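Local coordinates for peptidoglycan synthetase penicillin-binding protein 3 (Bifidobacterium adolescentis, PDB 4YE5) that probably binds penicillin and probably cross-links peptidoglycan strands during cell-wall synthesis, at residues 245-250 with 255-260; 224-229 with 543-548; 506-511 with 537-542. All coordinates share one frame; numbering follows the deposited sequence.

Overall arrangement
Helix 221-238 brings in the first half of contact 2 and leads straight into strand 242-249. That strand folds back on strand 255-260, closing the short hairpin of contact 1. Some 240 residues later strand 501-510 supplies one side of contact 3; the chain then adds the neighbouring strand 517-524 and enters helix 535-549, which closes contact 3 at its start and contact 2 nearly two turns further on. Contacts 1 and 3 follow one another in series, and both lie within the long loop that contact 2 spans. Together they tie the five-stranded antiparallel sheet of the transpeptidase domain to the first and last helices on one of its faces.

Contact 1 of 3, residues 245-250 with 255-260; sequences AMVQDV and ILALAD
Met246 reaches across to Ile255 with the far end of its side chain: methyl CE sits 3.6 Å from CD1 of Ile255. With CG anti to the backbone N (chi1 178°) and the chain extended beyond it, the selenomethionine slants off its strand and passes Leu258 on the way, CD1 of Leu258 lying 4.0 Å from Met246 CB. Leu258 thus fills the side of the rod near its root and Ile255 meets its tip, making one apolar ridge on this face of the hairpin. The opposite face is much flatter. Ala245 pairs with Ala259, and Val247 with Ala257, whose CB is 4.2 Å from CB of Val247; the three alanines raise only single methyls, and Val247 is the one branched bump among these pairs.

Strands 245-249 and 257-260 run antiparallel at 177°, their axes coming within 4.7 Å. Ala245 and Ala259 exchange two bonds, the one from Ala259 N to Ala245 O spanning 2.8 Å. Val247 N then gives its hydrogen to Ala257 O, but Val247 O takes two: Leu256 N at 2.9 Å, and Ala257 N at a weak 3.4 Å. Two residues, Leu256 and Ala257, thus stand against the single Val247, which makes a classic beta bulge and shifts the register by one so that Gln248 pairs with Ile255. The extra residue also brings CB of Leu256 to 4.2 Å from Val247 CG1.

This is the hairpin at one border of the five-stranded transpeptidase sheet. Strand 517-524 flanks strand 242-249 on its other side, while the ridge of Met246 meets Met409 and Thr412 of helix 408-419. Against the alanine face lies helix 221-238: Gln224 rests on Ala257 and Ala259, and Thr227 on Ala245.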
loop_
_atom_site.group_PDB
_atom_site.type_symbol
_atom_site.label_atom_id
_atom_site.label_comp_id
_atom_site.label_asym_id
_atom_site.label_seq_id
_atom_site.Cartn_x
_atom_site.Cartn_y
_atom_site.Cartn_z
ATOM N N ALA A 245 7.041 10.049 0.119
ATOM C CA ALA A 245 8.088 9.606 -0.795
ATOM C C ALA A 245 7.722 8.245 -1.314
ATOM O O ALA A 245 7.072 7.454 -0.609
ATOM C CB ALA A 245 9.437 9.513 -0.076
HETATM N N MSE A 246 8.164 7.953 -2.528
HETATM C CA MSE A 246 7.878 6.670 -3.155
HETATM C C MSE A 246 9.085 6.210 -3.938
HETATM O O MSE A 246 9.763 7.030 -4.564
HETATM C CB MSE A 246 6.692 6.822 -4.116
HETATM C CG MSE A 246 6.342 5.561 -4.841
HETATM SE SE MSE A 246 4.750 5.938 -5.866
HETATM C CE MSE A 246 4.380 4.170 -6.450
ATOM N N VAL A 247 9.362 4.908 -3.908
ATOM C CA VAL A 247 10.421 4.341 -4.730
ATOM C C VAL A 247 9.819 3.248 -5.609
ATOM O O VAL A 247 9.188 2.315 -5.097
ATOM C CB VAL A 247 11.562 3.713 -3.868
ATOM C CG1 VAL A 247 12.598 3.038 -4.790
ATOM C CG2 VAL A 247 12.228 4.762 -2.978
ATOM N N GLN A 248 10.001 3.355 -6.919
ATOM C CA GLN A 248 9.461 2.369 -7.851
ATOM C C GLN A 248 10.563 1.730 -8.711
ATOM O O GLN A 248 11.467 2.424 -9.184
ATOM C CB GLN A 248 8.416 3.051 -8.768
ATOM C CG GLN A 248 7.819 2.139 -9.845
ATOM C CD GLN A 248 6.601 2.748 -10.496
ATOM O OE1 GLN A 248 5.784 3.380 -9.829
ATOM N NE2 GLN A 248 6.475 2.574 -11.800
ATOM N N ASP A 249 10.497 0.412 -8.888
ATOM C CA ASP A 249 11.404 -0.299 -9.799
ATOM C C ASP A 249 11.011 -0.047 -11.251
ATOM O O ASP A 249 9.900 -0.395 -11.664
ATOM C CB ASP A 249 11.348 -1.806 -9.565
ATOM C CG ASP A 249 12.260 -2.567 -10.525
ATOM O OD1 ASP A 249 13.493 -2.525 -10.328
ATOM O OD2 ASP A 249 11.751 -3.191 -11.476
ATOM N N VAL A 250 11.927 0.528 -12.027
ATOM C CA VAL A 250 11.625 0.963 -13.389
ATOM C C VAL A 250 11.090 -0.146 -14.281
ATOM O O VAL A 250 10.070 0.018 -14.942
ATOM C CB VAL A 250 12.859 1.610 -14.059
ATOM C CG1 VAL A 250 12.648 1.780 -15.572
ATOM C CG2 VAL A 250 13.135 2.963 -13.421
ATOM N N ILE A 255 6.502 -1.582 -6.426
ATOM C CA ILE A 255 6.671 -0.507 -5.448
ATOM C C ILE A 255 7.539 -0.966 -4.280
ATOM O O ILE A 255 7.147 -1.833 -3.523
ATOM C CB ILE A 255 5.300 -0.024 -4.929
ATOM C CG1 ILE A 255 4.459 0.457 -6.132
ATOM C CG2 ILE A 255 5.482 1.069 -3.854
ATOM C CD1 ILE A 255 3.070 0.935 -5.771
ATOM N N LEU A 256 8.732 -0.392 -4.149
ATOM C CA LEU A 256 9.668 -0.855 -3.129
ATOM C C LEU A 256 9.503 -0.115 -1.819
ATOM O O LEU A 256 9.920 -0.621 -0.770
ATOM C CB LEU A 256 11.101 -0.657 -3.613
ATOM C CG LEU A 256 11.791 -1.814 -4.343
ATOM C CD1 LEU A 256 10.837 -2.781 -5.034
ATOM C CD2 LEU A 256 12.714 -1.215 -5.349
ATOM N N ALA A 257 8.956 1.102 -1.891
ATOM C CA ALA A 257 8.634 1.890 -0.701
ATOM C C ALA A 257 7.557 2.902 -1.030
ATOM O O ALA A 257 7.537 3.463 -2.129
ATOM C CB ALA A 257 9.889 2.617 -0.133
ATOM N N LEU A 258 6.678 3.150 -0.060
ATOM C CA LEU A 258 5.633 4.158 -0.196
ATOM C C LEU A 258 5.419 4.712 1.192
ATOM O O LEU A 258 4.825 4.043 2.050
ATOM C CB LEU A 258 4.340 3.530 -0.729
ATOM C CG LEU A 258 3.133 4.446 -0.983
ATOM C CD1 LEU A 258 3.533 5.586 -1.958
ATOM C CD2 LEU A 258 1.952 3.646 -1.563
ATOM N N ALA A 259 5.912 5.920 1.422
ATOM C CA ALA A 259 6.157 6.375 2.793
ATOM C C ALA A 259 5.636 7.774 3.045
ATOM O O ALA A 259 5.543 8.587 2.117
ATOM C CB ALA A 259 7.665 6.331 3.076
ATOM N N ASP A 260 5.278 8.053 4.298
ATOM C CA ASP A 260 4.913 9.406 4.685
ATOM C C ASP A 260 5.611 9.758 6.004
ATOM O O ASP A 260 6.196 8.890 6.655
ATOM C CB ASP A 260 3.394 9.585 4.784
ATOM C CG ASP A 260 2.751 8.664 5.822
ATOM O OD1 ASP A 260 3.193 8.648 6.994
ATOM O OD2 ASP A 260 1.813 7.931 5.448
#

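Contact 2 of 3, residues 224-229 with 543-548; sequences QWYTEK and GEFLMQ
Tyr226 OH and Glu544 OE1 are joined across the two helices by one water, 2.6 Å from the tyrosine hydroxyl and 2.8 Å from the carboxylate oxygen. Beside this bridge the phenol ring of Tyr226 lies on the ring of Phe545 as an offset stack, with centroids 4.1 Å apart and planes only 10° from parallel. The side chains enter from facing helices and overlap antiparallel, so the near part of each ring lies over the other: Tyr226 CG stands over the middle of the Phe545 ring, and Phe545 CD1, next to the ring root, over the middle of the Tyr226 ring. Tyr226 CB also lies over the phenylalanine face, a CH-pi contact 3.8 Å from its centroid. At the other end Phe545 CB packs 3.4 Å from Tyr226 CE2. Both residues place CG anti to the backbone N (chi1 -165° for Tyr226, 172° for Phe545), which sends the rings out across the gap between the helices.

Helix 221-238 and helix 535-549 lie side by side over one face of the sheet, the first and last helices of the domain, an arrangement known from the beta-lactamase fold. The stack bridges them on the outer side, while Thr227 and Leu546 turn to strand 242-249 beneath, touching Ala245 and Val247. On the far flank of helix 221-238, Gln224 NE2 bonds to Glu228 OE2 at 2.9 Å, almost straight. Gln224 OE1 accepts from Leu258 N, and Met156 N also reaches that Glu228 oxygen.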
loop_
_atom_site.group_PDB
_atom_site.type_symbol
_atom_site.label_atom_id
_atom_site.label_comp_id
_atom_site.label_asym_id
_atom_site.label_seq_id
_atom_site.Cartn_x
_atom_site.Cartn_y
_atom_site.Cartn_z
ATOM N N GLN A 224 11.909 0.729 2.862
ATOM C CA GLN A 224 10.801 1.440 3.497
ATOM C C GLN A 224 11.284 2.125 4.774
ATOM O O GLN A 224 10.984 3.290 5.027
ATOM C CB GLN A 224 9.657 0.462 3.838
ATOM C CG GLN A 224 8.433 1.166 4.477
ATOM C CD GLN A 224 7.566 1.917 3.458
ATOM O OE1 GLN A 224 7.559 1.604 2.274
ATOM N NE2 GLN A 224 6.788 2.871 3.942
ATOM N N TRP A 225 12.043 1.400 5.578
ATOM C CA TRP A 225 12.551 1.960 6.831
ATOM C C TRP A 225 13.448 3.156 6.563
ATOM O O TRP A 225 13.307 4.189 7.219
ATOM C CB TRP A 225 13.319 0.926 7.667
ATOM C CG TRP A 225 13.743 1.479 9.010
ATOM C CD1 TRP A 225 13.041 1.408 10.188
ATOM C CD2 TRP A 225 14.952 2.199 9.310
ATOM N NE1 TRP A 225 13.741 2.033 11.192
ATOM C CE2 TRP A 225 14.910 2.533 10.679
ATOM C CE3 TRP A 225 16.058 2.603 8.549
ATOM C CZ2 TRP A 225 15.933 3.251 11.305
ATOM C CZ3 TRP A 225 17.074 3.318 9.176
ATOM C CH2 TRP A 225 17.002 3.633 10.536
ATOM N N TYR A 226 14.369 3.028 5.607
ATOM C CA TYR A 226 15.281 4.155 5.341
ATOM C C TYR A 226 14.534 5.369 4.777
ATOM O O TYR A 226 14.850 6.526 5.079
ATOM C CB TYR A 226 16.437 3.749 4.425
ATOM C CG TYR A 226 17.565 4.766 4.428
ATOM C CD1 TYR A 226 18.521 4.783 5.449
ATOM C CD2 TYR A 226 17.667 5.700 3.428
ATOM C CE1 TYR A 226 19.546 5.728 5.457
ATOM C CE2 TYR A 226 18.674 6.666 3.433
ATOM C CZ TYR A 226 19.617 6.668 4.440
ATOM O OH TYR A 226 20.624 7.618 4.421
ATOM N N THR A 227 13.532 5.107 3.942
ATOM C CA THR A 227 12.783 6.204 3.355
ATOM C C THR A 227 12.003 6.957 4.447
ATOM O O THR A 227 11.968 8.192 4.453
ATOM C CB THR A 227 11.830 5.690 2.261
ATOM O OG1 THR A 227 12.607 5.045 1.237
ATOM C CG2 THR A 227 11.060 6.849 1.652
ATOM N N GLU A 228 11.403 6.213 5.375
ATOM C CA GLU A 228 10.702 6.842 6.499
ATOM C C GLU A 228 11.676 7.623 7.382
ATOM O O GLU A 228 11.357 8.713 7.861
ATOM C CB GLU A 228 9.914 5.805 7.316
ATOM C CG GLU A 228 8.689 5.295 6.550
ATOM C CD GLU A 228 7.880 4.239 7.310
ATOM O OE1 GLU A 228 8.212 3.951 8.469
ATOM O OE2 GLU A 228 6.889 3.737 6.736
ATOM N N LYS A 229 12.868 7.070 7.566
ATOM C CA LYS A 229 13.929 7.739 8.313
ATOM C C LYS A 229 14.368 9.057 7.621
ATOM O O LYS A 229 14.554 10.093 8.268
ATOM C CB LYS A 229 15.129 6.793 8.476
ATOM C CG LYS A 229 16.264 7.365 9.349
ATOM C CD LYS A 229 15.813 7.502 10.800
ATOM C CE LYS A 229 16.903 8.127 11.677
ATOM N NZ LYS A 229 16.407 8.300 13.067
ATOM N N GLY A 543 18.190 8.206 -3.073
ATOM C CA GLY A 543 18.997 7.719 -4.186
ATOM C C GLY A 543 20.356 7.169 -3.765
ATOM O O GLY A 543 20.739 6.062 -4.157
ATOM N N GLU A 544 21.082 7.927 -2.951
ATOM C CA GLU A 544 22.363 7.462 -2.422
ATOM C C GLU A 544 22.247 6.110 -1.713
ATOM O O GLU A 544 23.051 5.215 -1.930
ATOM C CB GLU A 544 22.954 8.481 -1.442
ATOM C CG GLU A 544 24.255 7.991 -0.811
ATOM C CD GLU A 544 24.743 8.853 0.349
ATOM O OE1 GLU A 544 23.922 9.307 1.188
ATOM O OE2 GLU A 544 25.964 9.072 0.420
ATOM N N PHE A 545 21.250 5.970 -0.848
ATOM C CA PHE A 545 21.061 4.705 -0.129
ATOM C C PHE A 545 20.807 3.541 -1.101
ATOM O O PHE A 545 21.345 2.466 -0.917
ATOM C CB PHE A 545 19.888 4.832 0.855
ATOM C CG PHE A 545 19.482 3.528 1.503
ATOM C CD1 PHE A 545 20.219 3.000 2.562
ATOM C CD2 PHE A 545 18.357 2.851 1.074
ATOM C CE1 PHE A 545 19.850 1.800 3.159
ATOM C CE2 PHE A 545 17.969 1.655 1.671
ATOM C CZ PHE A 545 18.718 1.130 2.713
ATOM N N LEU A 546 19.973 3.769 -2.121
ATOM C CA LEU A 546 19.607 2.710 -3.077
ATOM C C LEU A 546 20.763 2.225 -3.939
ATOM O O LEU A 546 20.874 1.032 -4.213
ATOM C CB LEU A 546 18.480 3.168 -3.994
ATOM C CG LEU A 546 17.098 3.360 -3.374
ATOM C CD1 LEU A 546 16.185 4.097 -4.366
ATOM C CD2 LEU A 546 16.483 2.009 -2.958
HETATM N N MSE A 547 21.617 3.143 -4.386
HETATM C CA MSE A 547 22.780 2.745 -5.175
HETATM C C MSE A 547 23.732 1.903 -4.324
HETATM O O MSE A 547 24.340 0.973 -4.825
HETATM C CB MSE A 547 23.540 3.966 -5.745
HETATM C CG MSE A 547 22.715 4.924 -6.570
HETATM SE SE MSE A 547 22.059 4.154 -8.233
HETATM C CE MSE A 547 20.263 3.712 -7.690
ATOM N N GLN A 548 23.876 2.247 -3.050
ATOM C CA GLN A 548 24.757 1.483 -2.146
ATOM C C GLN A 548 24.136 0.133 -1.794
ATOM O O GLN A 548 24.805 -0.890 -1.843
ATOM C CB GLN A 548 25.045 2.281 -0.857
ATOM C CG GLN A 548 25.596 1.448 0.339
ATOM C CD GLN A 548 27.120 1.364 0.369
ATOM O OE1 GLN A 548 27.807 2.128 -0.311
ATOM N NE2 GLN A 548 27.652 0.435 1.166
HETATM O O HOH W 1 21.355 8.621 2.148
#

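Contact 3 of 3, residues 506-511 with 537-542; sequences YSTIIP and PVTAEI
Thr508 and Thr539 meet through their hydroxyls: Thr508 OG1 gives its hydrogen to Thr539 OG1 over 3.0 Å, linking strand 501-510 to the first turns of helix 535-549. The two threonines use different rotamers to do this. In Thr508, OG1 lies anti to the carbonyl carbon (chi1 -58°), which points the hydroxyl toward the helix. Thr539 instead holds OG1 between its backbone N and carbonyl carbon, at chi1 75°, where it can also turn back to Gly536 O one turn earlier. Its methyl CG2 is thereby turned to Tyr506, 3.9 Å from CB and 3.8 Å from CD1 of that residue.

The ring of Tyr506 slants off the strand, and the Thr508 hydroxyl lies at the ring edge, in its plane. The Thr539 side chain crosses Tyr506 at about a right angle, with OG1 3.6 Å from Tyr506 CD1. Strand 501-510 lies between strands 517-524 and 484-492; Ala485 of the latter touches both Tyr506 and Thr508, and Val521 of strand 517-524 packs on Thr539.

Both threonine hydroxyls are buried, and they satisfy each other in part: Thr539 OG1 accepts from Thr508 and bonds on to Gly536 O, a short relay from strand side chain to helix backbone.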
loop_
_atom_site.group_PDB
_atom_site.type_symbol
_atom_site.label_atom_id
_atom_site.label_comp_id
_atom_site.label_asym_id
_atom_site.label_seq_id
_atom_site.Cartn_x
_atom_site.Cartn_y
_atom_site.Cartn_z
ATOM N N TYR A 506 9.525 16.590 -6.586
ATOM C CA TYR A 506 10.761 16.296 -7.284
ATOM C C TYR A 506 10.724 14.824 -7.595
ATOM O O TYR A 506 10.409 14.025 -6.727
ATOM C CB TYR A 506 11.968 16.621 -6.377
ATOM C CG TYR A 506 13.281 16.884 -7.123
ATOM C CD1 TYR A 506 14.101 15.826 -7.547
ATOM C CD2 TYR A 506 13.716 18.188 -7.371
ATOM C CE1 TYR A 506 15.337 16.083 -8.228
ATOM C CE2 TYR A 506 14.935 18.444 -8.047
ATOM C CZ TYR A 506 15.735 17.389 -8.465
ATOM O OH TYR A 506 16.942 17.657 -9.134
ATOM N N SER A 507 11.019 14.468 -8.838
ATOM C CA SER A 507 10.995 13.083 -9.232
ATOM C C SER A 507 12.254 12.792 -10.040
ATOM O O SER A 507 12.579 13.502 -10.996
ATOM C CB SER A 507 9.721 12.773 -10.019
ATOM O OG SER A 507 9.631 11.383 -10.287
ATOM N N THR A 508 12.953 11.738 -9.635
ATOM C CA THR A 508 14.253 11.414 -10.170
ATOM C C THR A 508 14.299 9.993 -10.736
ATOM O O THR A 508 13.796 9.046 -10.116
ATOM C CB THR A 508 15.317 11.468 -9.052
ATOM O OG1 THR A 508 15.316 12.778 -8.465
ATOM C CG2 THR A 508 16.698 11.188 -9.652
ATOM N N ILE A 509 14.919 9.858 -11.901
ATOM C CA ILE A 509 15.196 8.553 -12.503
ATOM C C ILE A 509 16.677 8.310 -12.295
ATOM O O ILE A 509 17.490 9.167 -12.620
ATOM C CB ILE A 509 14.931 8.579 -14.025
ATOM C CG1 ILE A 509 13.444 8.839 -14.292
ATOM C CG2 ILE A 509 15.404 7.282 -14.658
ATOM C CD1 ILE A 509 13.133 9.334 -15.738
ATOM N N ILE A 510 17.040 7.158 -11.742
ATOM C CA ILE A 510 18.438 6.929 -11.409
ATOM C C ILE A 510 18.830 5.441 -11.582
ATOM O O ILE A 510 18.023 4.554 -11.313
ATOM C CB ILE A 510 18.715 7.436 -9.961
ATOM C CG1 ILE A 510 20.219 7.453 -9.660
ATOM C CG2 ILE A 510 17.965 6.582 -8.916
ATOM C CD1 ILE A 510 20.550 7.950 -8.263
ATOM N N PRO A 511 20.033 5.161 -12.131
ATOM C CA PRO A 511 20.903 6.127 -12.829
ATOM C C PRO A 511 20.359 6.434 -14.219
ATOM O O PRO A 511 19.754 5.547 -14.834
ATOM C CB PRO A 511 22.252 5.412 -12.922
ATOM C CG PRO A 511 21.957 3.917 -12.723
ATOM C CD PRO A 511 20.634 3.817 -12.001
ATOM N N PRO A 537 17.126 17.501 -2.781
ATOM C CA PRO A 537 18.155 16.830 -1.961
ATOM C C PRO A 537 17.571 15.619 -1.224
ATOM O O PRO A 537 18.274 14.654 -0.984
ATOM C CB PRO A 537 18.544 17.910 -0.947
ATOM C CG PRO A 537 18.280 19.236 -1.704
ATOM C CD PRO A 537 17.014 18.939 -2.478
ATOM N N VAL A 538 16.291 15.678 -0.874
ATOM C CA VAL A 538 15.641 14.541 -0.215
ATOM C C VAL A 538 15.593 13.331 -1.157
ATOM O O VAL A 538 15.887 12.230 -0.729
ATOM C CB VAL A 538 14.243 14.921 0.359
ATOM C CG1 VAL A 538 13.595 13.726 1.137
ATOM C CG2 VAL A 538 14.382 16.149 1.279
ATOM N N THR A 539 15.285 13.519 -2.446
ATOM C CA THR A 539 15.270 12.354 -3.337
ATOM C C THR A 539 16.676 11.796 -3.467
ATOM O O THR A 539 16.861 10.597 -3.594
ATOM C CB THR A 539 14.737 12.660 -4.760
ATOM O OG1 THR A 539 15.731 13.385 -5.508
ATOM C CG2 THR A 539 13.436 13.453 -4.690
ATOM N N ALA A 540 17.665 12.691 -3.456
ATOM C CA ALA A 540 19.064 12.291 -3.577
ATOM C C ALA A 540 19.605 11.502 -2.370
ATOM O O ALA A 540 20.463 10.626 -2.524
ATOM C CB ALA A 540 19.959 13.523 -3.882
ATOM N N GLU A 541 19.118 11.817 -1.175
ATOM C CA GLU A 541 19.459 11.030 0.019
ATOM C C GLU A 541 18.935 9.589 -0.131
ATOM O O GLU A 541 19.615 8.624 0.193
ATOM C CB GLU A 541 18.836 11.652 1.273
ATOM C CG GLU A 541 19.460 12.971 1.720
ATOM C CD GLU A 541 20.871 12.785 2.252
ATOM O OE1 GLU A 541 21.036 11.950 3.174
ATOM O OE2 GLU A 541 21.811 13.454 1.736
ATOM N N ILE A 542 17.714 9.451 -0.621
ATOM C CA ILE A 542 17.151 8.129 -0.879
ATOM C C ILE A 542 17.946 7.458 -1.998
ATOM O O ILE A 542 18.354 6.301 -1.873
ATOM C CB ILE A 542 15.662 8.237 -1.229
ATOM C CG1 ILE A 542 14.897 8.812 -0.027
ATOM C CG2 ILE A 542 15.085 6.864 -1.665
ATOM C CD1 ILE A 542 13.493 9.355 -0.410
#